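Local coordinates for peptide-binding protein (Photobacterium damsela subsp. piscicida, PDB 6SQX) that cleaves the peptidoglycan of potentially competing bacteria as a secreted NlpC/P60 endopeptidase, probably of the cysteine type, at residues F66-D71 against G184-L189; I215-E220 against N274-L279; I26-T31 against V434-I439; Q32-Y37 against H303-Y308. All blocks are in the same frame, centred on the assembly; numbering follows the deposited sequence.

Interaction 1 of 4, residues F66-D71 against G184-L189; sequences FQWSDD and GTPIML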
loop_
_atom_site.group_PDB
_atom_site.type_symbol
_atom_site.label_atom_id
_atom_site.label_comp_id
_atom_site.label_asym_id
_atom_site.label_seq_id
_atom_site.Cartn_x
_atom_site.Cartn_y
_atom_site.Cartn_z
ATOM N N PHE A 66 -3.507 -12.783 -11.066
ATOM C CA PHE A 66 -2.368 -13.291 -11.830
ATOM C C PHE A 66 -1.779 -14.537 -11.193
ATOM O O PHE A 66 -1.330 -15.450 -11.908
ATOM C CB PHE A 66 -1.303 -12.200 -11.895
ATOM C CG PHE A 66 -0.086 -12.609 -12.655
ATOM C CD1 PHE A 66 -0.129 -12.779 -14.034
ATOM C CD2 PHE A 66 1.116 -12.800 -11.997
ATOM C CE1 PHE A 66 1.034 -13.134 -14.738
ATOM C CE2 PHE A 66 2.287 -13.147 -12.690
ATOM C CZ PHE A 66 2.219 -13.328 -14.066
ATOM N N GLN A 67 -1.754 -14.620 -9.860
ATOM C CA GLN A 67 -1.143 -15.800 -9.237
ATOM C C GLN A 67 -1.960 -17.065 -9.450
ATOM O O GLN A 67 -1.465 -18.156 -9.165
ATOM C CB GLN A 67 -0.920 -15.589 -7.727
ATOM C CG GLN A 67 -0.043 -14.390 -7.402
ATOM C CD GLN A 67 1.328 -14.432 -8.043
ATOM O OE1 GLN A 67 1.847 -15.488 -8.419
ATOM N NE2 GLN A 67 1.941 -13.278 -8.114
ATOM N N TRP A 68 -3.213 -16.940 -9.878
ATOM C CA TRP A 68 -4.046 -18.091 -10.179
ATOM C C TRP A 68 -4.037 -18.401 -11.658
ATOM O O TRP A 68 -4.727 -19.326 -12.102
ATOM C CB TRP A 68 -5.482 -17.864 -9.689
ATOM C CG TRP A 68 -5.667 -17.922 -8.218
ATOM C CD1 TRP A 68 -4.706 -18.162 -7.262
ATOM C CD2 TRP A 68 -6.891 -17.676 -7.503
ATOM N NE1 TRP A 68 -5.281 -18.123 -5.989
ATOM C CE2 TRP A 68 -6.610 -17.826 -6.123
ATOM C CE3 TRP A 68 -8.200 -17.373 -7.899
ATOM C CZ2 TRP A 68 -7.596 -17.662 -5.138
ATOM C CZ3 TRP A 68 -9.176 -17.235 -6.916
ATOM C CH2 TRP A 68 -8.864 -17.358 -5.557
ATOM N N SER A 69 -3.205 -17.689 -12.422
ATOM C CA SER A 69 -3.204 -17.832 -13.872
ATOM C C SER A 69 -2.145 -18.820 -14.345
ATOM O O SER A 69 -1.192 -19.141 -13.647
ATOM C CB SER A 69 -2.994 -16.478 -14.558
ATOM O OG SER A 69 -1.627 -16.114 -14.621
ATOM N N ASP A 70 -2.334 -19.300 -15.564
ATOM C CA ASP A 70 -1.369 -20.243 -16.093
ATOM C C ASP A 70 -0.027 -19.579 -16.367
ATOM O O ASP A 70 0.972 -20.291 -16.519
ATOM C CB ASP A 70 -1.909 -20.897 -17.376
ATOM C CG ASP A 70 -3.014 -21.908 -17.106
ATOM O OD1 ASP A 70 -3.216 -22.254 -15.913
ATOM O OD2 ASP A 70 -3.658 -22.370 -18.089
ATOM N N ASP A 71 0.009 -18.239 -16.433
ATOM C CA ASP A 71 1.216 -17.476 -16.755
ATOM C C ASP A 71 2.202 -17.401 -15.588
ATOM O O ASP A 71 3.404 -17.211 -15.809
ATOM C CB ASP A 71 0.831 -16.044 -17.157
ATOM C CG ASP A 71 0.006 -15.984 -18.437
ATOM O OD1 ASP A 71 0.284 -16.775 -19.369
ATOM O OD2 ASP A 71 -0.932 -15.150 -18.507
ATOM N N GLY A 184 -8.519 -13.137 1.824
ATOM C CA GLY A 184 -9.127 -13.244 0.506
ATOM C C GLY A 184 -8.165 -13.028 -0.653
ATOM O O GLY A 184 -8.562 -13.279 -1.806
ATOM N N THR A 185 -6.938 -12.530 -0.387
ATOM C CA THR A 185 -6.038 -12.160 -1.492
ATOM C C THR A 185 -5.550 -13.413 -2.221
ATOM O O THR A 185 -4.989 -14.301 -1.577
ATOM C CB THR A 185 -4.814 -11.405 -0.959
ATOM O OG1 THR A 185 -5.228 -10.212 -0.258
ATOM C CG2 THR A 185 -3.943 -10.958 -2.109
ATOM N N PRO A 186 -5.723 -13.499 -3.548
ATOM C CA PRO A 186 -5.130 -14.615 -4.317
ATOM C C PRO A 186 -3.602 -14.530 -4.307
ATOM O O PRO A 186 -3.013 -13.468 -4.556
ATOM C CB PRO A 186 -5.679 -14.397 -5.736
ATOM C CG PRO A 186 -6.921 -13.590 -5.571
ATOM C CD PRO A 186 -6.533 -12.629 -4.425
ATOM N N ILE A 187 -2.955 -15.653 -4.000
ATOM C CA ILE A 187 -1.498 -15.701 -3.886
ATOM C C ILE A 187 -0.974 -16.980 -4.526
ATOM O O ILE A 187 -1.725 -17.866 -4.926
ATOM C CB ILE A 187 -1.009 -15.604 -2.418
ATOM C CG1 ILE A 187 -1.634 -16.771 -1.619
ATOM C CG2 ILE A 187 -1.387 -14.233 -1.825
ATOM C CD1 ILE A 187 -1.186 -16.878 -0.195
ATOM N N MET A 188 0.341 -17.065 -4.594
ATOM C CA MET A 188 1.004 -18.312 -4.908
ATOM C C MET A 188 1.952 -18.637 -3.770
ATOM O O MET A 188 2.647 -17.743 -3.269
ATOM C CB MET A 188 1.830 -18.132 -6.171
ATOM C CG MET A 188 2.604 -19.398 -6.598
ATOM S SD MET A 188 3.430 -19.308 -8.203
ATOM C CE MET A 188 1.999 -19.408 -9.314
ATOM N N LEU A 189 1.958 -19.917 -3.361
ATOM C CA LEU A 189 2.840 -20.416 -2.317
ATOM C C LEU A 189 4.144 -20.869 -2.969
ATOM O O LEU A 189 4.121 -21.628 -3.953
ATOM C CB LEU A 189 2.169 -21.583 -1.584
ATOM C CG LEU A 189 0.749 -21.301 -1.048
ATOM C CD1 LEU A 189 0.310 -22.510 -0.233
ATOM C CD2 LEU A 189 0.602 -20.004 -0.255
HETATM O O HOH W 1 -2.894 -13.076 -7.595
#
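Pro186 lays its CB over one face of the Trp68 indole, 3.8 Å from the centroid of the five-membered ring and 19° off its normal. This is a CH-pi contact displaced toward the rim of the bicycle, where CB of Pro186 comes within 3.6 Å of CE2 of Trp68. The proline carbonyl looks the other way: a water accepts from Gln67 N at 3.0 Å and donates to Pro186 O at 3.1 Å, linking the two backbones. At Ile187 the contact passes to the main chain. Gln67 CB rests against Ile187 C at 3.5 Å, and Ile187 O lies at the edge of the indole, although Trp68 NE1 gives its hydrogen to Gly143 O instead. The side chain of Ile187 faces the other side of the sheet, among Val145, Ile201 and Ile215. Met188 then crosses Gln67 at about a right angle. A bend at its last torsion (chi3 -73°) carries CE to 3.7 Å from Gln67 O, while Met188 CB sits 3.5 Å from Gln67 OE1. The short 3-10 turn after helix 50-64 is thus fitted onto strand 186-192 of the SH3 domain. Buried throughout, the pair adheres by apolar and CH-pi contact, with one bridging water; Gln67 OE1 and Trp68 NE1 find their partners, Lys202 NZ and Gly143 O, on the two strands next to 186-192, which ties the turn to the sheet rather than to one strand.

Interaction 2 of 4, residues I215-E220 against N274-L279; sequences IANVDE and NGTATL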
loop_
_atom_site.group_PDB
_atom_site.type_symbol
_atom_site.label_atom_id
_atom_site.label_comp_id
_atom_site.label_asym_id
_atom_site.label_seq_id
_atom_site.Cartn_x
_atom_site.Cartn_y
_atom_site.Cartn_z
ATOM N N ILE A 215 -2.105 -18.503 5.538
ATOM C CA ILE A 215 -2.342 -18.839 4.146
ATOM C C ILE A 215 -2.818 -20.283 4.009
ATOM O O ILE A 215 -2.683 -21.097 4.929
ATOM C CB ILE A 215 -1.082 -18.570 3.269
ATOM C CG1 ILE A 215 0.218 -19.236 3.798
ATOM C CG2 ILE A 215 -0.802 -17.053 3.251
ATOM C CD1 ILE A 215 0.334 -20.706 3.533
ATOM N N ALA A 216 -3.409 -20.578 2.850
ATOM C CA ALA A 216 -3.858 -21.935 2.545
ATOM C C ALA A 216 -3.802 -22.115 1.037
ATOM O O ALA A 216 -3.922 -21.146 0.294
ATOM C CB ALA A 216 -5.302 -22.123 3.039
ATOM N N ASN A 217 -3.590 -23.350 0.571
ATOM C CA ASN A 217 -3.670 -23.531 -0.871
ATOM C C ASN A 217 -5.119 -23.694 -1.306
ATOM O O ASN A 217 -6.025 -23.882 -0.485
ATOM C CB ASN A 217 -2.775 -24.659 -1.420
ATOM C CG ASN A 217 -3.227 -26.024 -1.025
ATOM O OD1 ASN A 217 -3.591 -26.275 0.126
ATOM N ND2 ASN A 217 -3.171 -26.959 -1.989
ATOM N N VAL A 218 -5.359 -23.541 -2.604
ATOM C CA VAL A 218 -6.700 -23.667 -3.158
ATOM C C VAL A 218 -6.652 -24.688 -4.278
ATOM O O VAL A 218 -5.621 -24.845 -4.944
ATOM C CB VAL A 218 -7.296 -22.323 -3.644
ATOM C CG1 VAL A 218 -7.403 -21.342 -2.471
ATOM C CG2 VAL A 218 -6.459 -21.704 -4.743
ATOM N N ASP A 219 -7.762 -25.392 -4.480
ATOM C CA ASP A 219 -7.856 -26.347 -5.579
ATOM C C ASP A 219 -8.655 -25.766 -6.751
ATOM O O ASP A 219 -9.177 -24.644 -6.694
ATOM C CB ASP A 219 -8.337 -27.736 -5.113
ATOM C CG ASP A 219 -9.748 -27.735 -4.547
ATOM O OD1 ASP A 219 -10.484 -26.751 -4.697
ATOM O OD2 ASP A 219 -10.133 -28.775 -3.975
ATOM N N GLU A 220 -8.701 -26.518 -7.849
ATOM C CA GLU A 220 -9.379 -26.025 -9.041
ATOM C C GLU A 220 -10.842 -25.717 -8.754
ATOM O O GLU A 220 -11.375 -24.697 -9.213
ATOM C CB GLU A 220 -9.234 -27.039 -10.181
ATOM C CG GLU A 220 -9.740 -26.490 -11.500
ATOM C CD GLU A 220 -9.469 -27.423 -12.668
ATOM O OE1 GLU A 220 -9.026 -28.574 -12.432
ATOM O OE2 GLU A 220 -9.698 -27.003 -13.826
ATOM N N ASN A 274 -6.551 -30.211 6.118
ATOM C CA ASN A 274 -5.580 -30.650 5.129
ATOM C C ASN A 274 -4.742 -29.503 4.575
ATOM O O ASN A 274 -3.939 -29.723 3.659
ATOM C CB ASN A 274 -6.301 -31.364 3.988
ATOM C CG ASN A 274 -7.057 -32.576 4.463
ATOM O OD1 ASN A 274 -6.505 -33.432 5.159
ATOM N ND2 ASN A 274 -8.339 -32.646 4.113
ATOM N N GLY A 275 -4.899 -28.294 5.112
ATOM C CA GLY A 275 -4.161 -27.134 4.639
ATOM C C GLY A 275 -4.778 -26.391 3.468
ATOM O O GLY A 275 -4.194 -25.394 3.010
ATOM N N THR A 276 -5.916 -26.842 2.954
ATOM C CA THR A 276 -6.570 -26.193 1.827
ATOM C C THR A 276 -7.674 -25.269 2.330
ATOM O O THR A 276 -8.186 -25.426 3.436
ATOM C CB THR A 276 -7.142 -27.213 0.838
ATOM O OG1 THR A 276 -8.365 -27.763 1.352
ATOM C CG2 THR A 276 -6.152 -28.333 0.618
ATOM N N ALA A 277 -8.009 -24.284 1.511
ATOM C CA ALA A 277 -9.033 -23.316 1.858
ATOM C C ALA A 277 -10.437 -23.844 1.582
ATOM O O ALA A 277 -10.695 -24.488 0.566
ATOM C CB ALA A 277 -8.840 -22.022 1.068
ATOM N N THR A 278 -11.356 -23.490 2.480
ATOM C CA THR A 278 -12.777 -23.706 2.283
ATOM C C THR A 278 -13.503 -22.436 2.708
ATOM O O THR A 278 -13.059 -21.712 3.595
ATOM C CB THR A 278 -13.253 -24.914 3.097
ATOM O OG1 THR A 278 -14.583 -25.264 2.704
ATOM C CG2 THR A 278 -13.217 -24.596 4.595
ATOM N N LEU A 279 -14.625 -22.150 2.042
ATOM C CA LEU A 279 -15.393 -20.968 2.394
ATOM C C LEU A 279 -16.286 -21.221 3.608
ATOM O O LEU A 279 -16.976 -22.245 3.704
ATOM C CB LEU A 279 -16.240 -20.511 1.211
ATOM C CG LEU A 279 -15.463 -20.016 -0.002
ATOM C CD1 LEU A 279 -16.471 -19.595 -1.066
ATOM C CD2 LEU A 279 -14.538 -18.842 0.334
HETATM O O HOH W 2 -2.899 -28.630 1.423
HETATM O O HOH W 3 -9.452 -25.362 -1.857
HETATM O O HOH W 4 -10.346 -28.284 -1.017
#
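The side-chain amide of Asn217, the flat group here, has Gly275 O close to its plane at the oxygen end, while Thr276 CG2, 3.3 Å from OD1 of Asn217, and a water on the same oxygen lie out of that plane on opposite sides; ND2 is bonded to Ser140 O. Around it a single beta bridge pairs Asn217 with Thr276, joining edge strand 215-217 of the SH3-type sheet to the start of 277-281, an edge strand of the second five-stranded sheet. Asn217 N donates to Gly275 O at 3.2 Å, and Asn217 O takes Ala277 N at 2.8 Å, nearly along the C=O axis. Asn217 OD1 and Gly275 O are two acceptors that share no proton; the water, which donates to OD1 and Asn274 O, probably eases the repulsion. Methyl groups fill the flanks, Ala277 CB meeting Ala216 CB on one strand face and Val218 CG1 beside it. Farther along, a water donates to both Asp219 OD2, 3.0 Å away, and Thr276 OG1, which is also bonded to Asp272.

Interaction 3 of 4, residues I26-T31 against V434-I439; sequences IPIEIT and VGQTLI. With EDO (1,2-ethanediol), chain O; EDO (1,2-ethanediol), chain K; EDO (1,2-ethanediol), chain R.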
loop_
_atom_site.group_PDB
_atom_site.type_symbol
_atom_site.label_atom_id
_atom_site.label_comp_id
_atom_site.label_asym_id
_atom_site.label_seq_id
_atom_site.Cartn_x
_atom_site.Cartn_y
_atom_site.Cartn_z
ATOM N N ILE A 26 3.740 19.300 13.549
ATOM C CA ILE A 26 3.089 20.454 12.934
ATOM C C ILE A 26 1.576 20.264 12.940
ATOM O O ILE A 26 1.082 19.127 12.871
ATOM C CB ILE A 26 3.634 20.742 11.512
ATOM C CG1 ILE A 26 3.621 19.482 10.597
ATOM C CG2 ILE A 26 5.009 21.425 11.576
ATOM C CD1 ILE A 26 3.707 19.854 9.105
ATOM N N PRO A 27 0.824 21.359 12.978
ATOM C CA PRO A 27 -0.641 21.264 12.997
ATOM C C PRO A 27 -1.192 20.713 11.690
ATOM O O PRO A 27 -0.555 20.810 10.632
ATOM C CB PRO A 27 -1.079 22.728 13.156
ATOM C CG PRO A 27 0.062 23.395 13.845
ATOM C CD PRO A 27 1.311 22.734 13.228
ATOM N N ILE A 28 -2.411 20.162 11.771
ATOM C CA ILE A 28 -3.220 19.904 10.584
ATOM C C ILE A 28 -3.590 21.241 9.959
ATOM O O ILE A 28 -3.914 22.205 10.667
ATOM C CB ILE A 28 -4.481 19.115 10.973
ATOM C CG1 ILE A 28 -4.078 17.767 11.571
ATOM C CG2 ILE A 28 -5.391 18.893 9.757
ATOM C CD1 ILE A 28 -5.282 16.893 12.024
ATOM N N GLU A 29 -3.522 21.339 8.629
ATOM C CA GLU A 29 -3.636 22.639 7.964
ATOM C C GLU A 29 -5.011 22.925 7.390
ATOM O O GLU A 29 -5.547 24.024 7.583
ATOM C CB GLU A 29 -2.612 22.739 6.829
ATOM C CG GLU A 29 -1.170 22.712 7.330
ATOM C CD GLU A 29 -0.175 22.900 6.232
ATOM O OE1 GLU A 29 0.079 24.054 5.818
ATOM O OE2 GLU A 29 0.326 21.875 5.736
ATOM N N ILE A 30 -5.606 21.978 6.684
ATOM C CA ILE A 30 -6.844 22.219 5.957
ATOM C C ILE A 30 -7.951 21.263 6.419
ATOM O O ILE A 30 -7.730 20.336 7.198
ATOM C CB ILE A 30 -6.650 22.203 4.430
ATOM C CG1 ILE A 30 -6.098 20.856 3.957
ATOM C CG2 ILE A 30 -5.743 23.352 4.044
ATOM C CD1 ILE A 30 -5.929 20.803 2.440
ATOM N N THR A 31 -9.160 21.517 5.926
ATOM C CA THR A 31 -10.324 20.781 6.410
ATOM C C THR A 31 -10.228 19.301 6.047
ATOM O O THR A 31 -10.015 18.957 4.878
ATOM C CB THR A 31 -11.577 21.386 5.778
ATOM O OG1 THR A 31 -11.692 22.749 6.193
ATOM C CG2 THR A 31 -12.840 20.670 6.218
ATOM N N VAL A 434 3.944 14.541 10.769
ATOM C CA VAL A 434 2.519 14.456 10.476
ATOM C C VAL A 434 2.025 13.100 10.960
ATOM O O VAL A 434 1.343 13.000 11.984
ATOM C CB VAL A 434 2.252 14.695 8.977
ATOM C CG1 VAL A 434 0.739 14.548 8.669
ATOM C CG2 VAL A 434 2.771 16.088 8.619
ATOM N N GLY A 435 2.447 12.023 10.309
ATOM C CA GLY A 435 2.312 10.705 10.901
ATOM C C GLY A 435 0.936 10.083 10.809
ATOM O O GLY A 435 0.664 9.119 11.548
ATOM N N GLN A 436 0.086 10.580 9.916
ATOM C CA GLN A 436 -1.280 10.079 9.754
ATOM C C GLN A 436 -1.756 10.449 8.365
ATOM O O GLN A 436 -1.270 11.427 7.780
ATOM C CB GLN A 436 -2.280 10.635 10.797
ATOM C CG GLN A 436 -2.319 12.157 10.863
ATOM C CD GLN A 436 -3.411 12.703 11.776
ATOM O OE1 GLN A 436 -4.585 12.405 11.586
ATOM N NE2 GLN A 436 -3.022 13.515 12.754
ATOM N N THR A 437 -2.710 9.670 7.845
ATOM C CA THR A 437 -3.324 9.997 6.565
ATOM C C THR A 437 -4.145 11.275 6.691
ATOM O O THR A 437 -4.978 11.413 7.613
ATOM C CB THR A 437 -4.216 8.829 6.089
ATOM O OG1 THR A 437 -3.364 7.738 5.658
ATOM C CG2 THR A 437 -5.134 9.187 4.932
ATOM N N LEU A 438 -3.967 12.190 5.743
ATOM C CA LEU A 438 -4.658 13.475 5.745
ATOM C C LEU A 438 -4.888 13.957 4.330
ATOM O O LEU A 438 -4.215 13.512 3.381
ATOM C CB LEU A 438 -3.833 14.576 6.416
ATOM C CG LEU A 438 -3.570 14.479 7.910
ATOM C CD1 LEU A 438 -2.639 15.633 8.266
ATOM C CD2 LEU A 438 -4.873 14.567 8.736
ATOM N N ILE A 439 -5.812 14.900 4.182
ATOM C CA ILE A 439 -5.819 15.776 3.003
ATOM C C ILE A 439 -4.917 16.965 3.315
ATOM O O ILE A 439 -5.082 17.595 4.359
ATOM C CB ILE A 439 -7.236 16.251 2.651
ATOM C CG1 ILE A 439 -8.150 15.045 2.399
ATOM C CG2 ILE A 439 -7.213 17.187 1.417
ATOM C CD1 ILE A 439 -9.623 15.419 2.432
HETATM C C1 EDO O . -9.394 25.084 2.853
HETATM O O1 EDO O . -10.249 25.286 1.734
HETATM C C2 EDO O . -9.901 23.924 3.679
HETATM O O2 EDO O . -9.582 24.228 5.001
HETATM C C1 EDO K . -4.522 25.311 10.938
HETATM O O1 EDO K . -4.969 25.861 9.689
HETATM C C2 EDO K . -3.050 25.667 11.101
HETATM O O2 EDO K . -2.906 27.076 10.864
HETATM C C1 EDO R . -8.952 22.459 9.857
HETATM O O1 EDO R . -8.569 21.259 10.537
HETATM C C2 EDO R . -7.818 23.442 10.085
HETATM O O2 EDO R . -7.144 23.053 11.289
HETATM O O HOH W 5 -3.696 19.490 6.222
#
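Three isoleucines of the irregular segment 26-31, alternate along the chain, each point the CG1-CD1 arm at segment 434-439, onto a different partner. Ile26 lays its CD1 methyl beside Val434 CG2, 3.9 Å away, the two side chains crossing at a slant. The middle knob is Ile28: its CD1 settles into the notch formed by Leu438 CD2 at 4.0 Å and the amide NE2 of Gln436 at 4.1 Å, with CG1 close to the other leucine methyl. Ile30 shares the first torsion of Ile26 (chi1 59°), whereas Ile28 is turned the other way; from there Ile30 CG1 reaches Ile439 O at 3.4 Å and CD1 meets Ile439 CG2 at 4.0 Å. Beside this apolar fit, a water accepts from Glu29 N and donates to Ile439 O, 3.0 Å from each, and Ile439 O is gripped again by Gln32 NE2. On the outer side, an ethanediol, probably from the crystallisation liquor, is held by the backbone N and OG1 of Thr31. The whole segment continues from strand 23-25, which pairs with 429-433, and then runs along 438-441, the edge strand of the six-stranded sheet, where Ile412 of the adjoining strand 408-415 backs both Ile30 and Ile439.

Interaction 4 of 4, residues Q32-Y37 against H303-Y308; sequences QDAFHY and HQINNY. With EDO (1,2-ethanediol), chain O.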
loop_
_atom_site.group_PDB
_atom_site.type_symbol
_atom_site.label_atom_id
_atom_site.label_comp_id
_atom_site.label_asym_id
_atom_site.label_seq_id
_atom_site.Cartn_x
_atom_site.Cartn_y
_atom_site.Cartn_z
ATOM N N GLN A 32 -10.444 18.432 7.038
ATOM C CA GLN A 32 -10.339 16.973 6.843
ATOM C C GLN A 32 -11.707 16.386 6.470
ATOM O O GLN A 32 -12.348 15.634 7.228
ATOM C CB GLN A 32 -9.731 16.311 8.069
ATOM C CG GLN A 32 -8.320 16.797 8.327
ATOM C CD GLN A 32 -7.438 16.603 7.074
ATOM O OE1 GLN A 32 -7.387 15.495 6.530
ATOM N NE2 GLN A 32 -6.794 17.667 6.607
ATOM N N ASP A 33 -12.156 16.726 5.257
ATOM C CA ASP A 33 -13.406 16.181 4.737
ATOM C C ASP A 33 -13.332 16.302 3.220
ATOM O O ASP A 33 -13.280 17.417 2.696
ATOM C CB ASP A 33 -14.584 16.974 5.297
ATOM C CG ASP A 33 -15.942 16.447 4.817
ATOM O OD1 ASP A 33 -16.026 15.569 3.924
ATOM O OD2 ASP A 33 -16.989 16.884 5.349
ATOM N N ALA A 34 -13.288 15.164 2.523
ATOM C CA ALA A 34 -13.131 15.202 1.082
ATOM C C ALA A 34 -14.264 15.971 0.421
ATOM O O ALA A 34 -14.088 16.508 -0.679
ATOM C CB ALA A 34 -13.080 13.774 0.517
ATOM N N PHE A 35 -15.430 16.066 1.065
ATOM C CA PHE A 35 -16.529 16.759 0.408
ATOM C C PHE A 35 -16.302 18.262 0.338
ATOM O O PHE A 35 -16.996 18.936 -0.432
ATOM C CB PHE A 35 -17.858 16.486 1.136
ATOM C CG PHE A 35 -18.421 15.110 0.861
ATOM C CD1 PHE A 35 -19.007 14.833 -0.354
ATOM C CD2 PHE A 35 -18.340 14.100 1.800
ATOM C CE1 PHE A 35 -19.533 13.593 -0.628
ATOM C CE2 PHE A 35 -18.862 12.832 1.527
ATOM C CZ PHE A 35 -19.447 12.582 0.296
ATOM N N HIS A 36 -15.363 18.793 1.138
ATOM C CA HIS A 36 -15.024 20.217 1.072
ATOM C C HIS A 36 -14.378 20.578 -0.262
ATOM O O HIS A 36 -14.352 21.760 -0.649
ATOM C CB HIS A 36 -14.080 20.550 2.234
ATOM C CG HIS A 36 -13.848 22.008 2.448
ATOM N ND1 HIS A 36 -14.769 22.825 3.068
ATOM C CD2 HIS A 36 -12.777 22.789 2.172
ATOM C CE1 HIS A 36 -14.280 24.053 3.148
ATOM N NE2 HIS A 36 -13.073 24.058 2.611
ATOM N N TYR A 37 -13.892 19.573 -0.985
ATOM C CA TYR A 37 -13.154 19.759 -2.227
ATOM C C TYR A 37 -13.929 19.222 -3.416
ATOM O O TYR A 37 -13.342 18.996 -4.481
ATOM C CB TYR A 37 -11.772 19.101 -2.124
ATOM C CG TYR A 37 -11.117 19.474 -0.806
ATOM C CD1 TYR A 37 -10.566 20.741 -0.631
ATOM C CD2 TYR A 37 -11.143 18.607 0.293
ATOM C CE1 TYR A 37 -10.018 21.132 0.587
ATOM C CE2 TYR A 37 -10.598 18.998 1.540
ATOM C CZ TYR A 37 -10.036 20.267 1.663
ATOM O OH TYR A 37 -9.483 20.682 2.846
ATOM N N HIS A 303 -16.443 9.346 0.606
ATOM C CA HIS A 303 -16.679 8.547 1.804
ATOM C C HIS A 303 -15.466 7.691 2.134
ATOM O O HIS A 303 -15.076 7.558 3.299
ATOM C CB HIS A 303 -17.874 7.619 1.626
ATOM C CG HIS A 303 -19.195 8.302 1.456
ATOM N ND1 HIS A 303 -19.633 9.325 2.275
ATOM C CD2 HIS A 303 -20.204 8.052 0.585
ATOM C CE1 HIS A 303 -20.853 9.689 1.893
ATOM N NE2 HIS A 303 -21.229 8.925 0.873
ATOM N N GLN A 304 -14.871 7.068 1.113
ATOM C CA GLN A 304 -13.741 6.182 1.382
ATOM C C GLN A 304 -12.524 6.964 1.844
ATOM O O GLN A 304 -11.852 6.564 2.807
ATOM C CB GLN A 304 -13.428 5.373 0.131
ATOM C CG GLN A 304 -14.540 4.398 -0.178
ATOM C CD GLN A 304 -14.726 3.399 0.943
ATOM O OE1 GLN A 304 -13.793 2.674 1.309
ATOM N NE2 GLN A 304 -15.937 3.400 1.552
ATOM N N ILE A 305 -12.234 8.095 1.187
ATOM C CA ILE A 305 -11.163 8.978 1.664
ATOM C C ILE A 305 -11.377 9.350 3.125
ATOM O O ILE A 305 -10.470 9.241 3.961
ATOM C CB ILE A 305 -11.055 10.219 0.764
ATOM C CG1 ILE A 305 -10.346 9.839 -0.547
ATOM C CG2 ILE A 305 -10.323 11.355 1.474
ATOM C CD1 ILE A 305 -10.457 10.907 -1.604
ATOM N N ASN A 306 -12.603 9.758 3.454
ATOM C CA ASN A 306 -12.872 10.186 4.821
ATOM C C ASN A 306 -12.633 9.059 5.820
ATOM O O ASN A 306 -12.251 9.322 6.970
ATOM C CB ASN A 306 -14.313 10.699 4.907
ATOM C CG ASN A 306 -14.451 12.130 4.381
ATOM O OD1 ASN A 306 -13.435 12.755 4.013
ATOM N ND2 ASN A 306 -15.695 12.655 4.308
ATOM N N ASN A 307 -12.899 7.808 5.426
ATOM C CA ASN A 307 -12.702 6.684 6.341
ATOM C C ASN A 307 -11.229 6.420 6.656
ATOM O O ASN A 307 -10.931 5.759 7.670
ATOM C CB ASN A 307 -13.295 5.392 5.783
ATOM C CG ASN A 307 -14.815 5.390 5.796
ATOM O OD1 ASN A 307 -15.462 6.189 6.496
ATOM N ND2 ASN A 307 -15.393 4.482 5.047
ATOM N N TYR A 308 -10.304 6.881 5.798
ATOM C CA TYR A 308 -8.877 6.669 6.051
ATOM C C TYR A 308 -8.217 7.797 6.825
ATOM O O TYR A 308 -7.136 7.584 7.398
ATOM C CB TYR A 308 -8.079 6.469 4.728
ATOM C CG TYR A 308 -8.427 5.174 4.033
ATOM C CD1 TYR A 308 -8.033 3.944 4.583
ATOM C CD2 TYR A 308 -9.123 5.181 2.811
ATOM C CE1 TYR A 308 -8.377 2.750 3.964
ATOM C CE2 TYR A 308 -9.479 3.974 2.177
ATOM C CZ TYR A 308 -9.094 2.780 2.755
ATOM O OH TYR A 308 -9.444 1.587 2.153
HETATM C C1 EDO O . -9.394 25.084 2.853
HETATM O O1 EDO O . -10.249 25.286 1.734
HETATM C C2 EDO O . -9.901 23.924 3.679
HETATM O O2 EDO O . -9.582 24.228 5.001
#
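Asn306 is bonded to the backbone N of Ala34 and to the carboxylate of Asp33, using both ends of one amide. Ala34 N points at Asn306 OD1 over 2.8 Å, almost straight at 174° and on a lone pair in the carbonyl plane; Asn306 ND2 gives its hydrogen to Asp33 OD1 at 3.0 Å. Gripped at oxygen and nitrogen alike, the amide can hardly flip. Asp33 OD1 has a second donor, Phe35 N, also at 3.0 Å, and the two donors approach from opposite faces of the carboxylate plane. The aspartate reaches both because its CG is anti to the backbone N (chi1 -179°), folding the side chain back over the start of the 3-10 turn. Phe35 N to Asp33 OD1 closes an Asx turn, and the asparagine of helix 298-308 is docked onto it. That helix leans in turn on helix 326-334 through Gln304 and Tyr308; Cys324, here oxidised to cysteinesulfonic acid, lies just before helix 326-334 and is probably the nucleophile, as in NlpC/P60 relatives. The aromatic part is an offset edge-to-face pair: Phe35 brings its edge over the face of His303, ring planes 67° apart and centroids 5.2 Å apart, with Phe35 CZ 3.6 Å from His303 CE1. On the buried side Ala34 CB meets Ile305 CG2 at 3.8 Å and Ile305 continues onto Phe414.

In the fold
The four contacts form two well-separated pairs. Interactions 1 and 2 share the SH3-type sheet and touch through Ile187 on Ile215 and Trp68 on Val218; interactions 3 and 4 follow one another along the N-terminal strip, meeting where Tyr37 OH bonds to Thr31 O and where both touch the same ethanediol. Interaction 1 is buried and mostly apolar; the others are partly exposed. Backbone pairing carries interaction 2, a junction between two sheets, whereas side-chain polarity dominates interaction 4 and branched aliphatics interaction 3. Both SH3-side contacts lie within the long chain excursion that interactions 3 and 4 close, about 33 to 42 Å away, centre to centre.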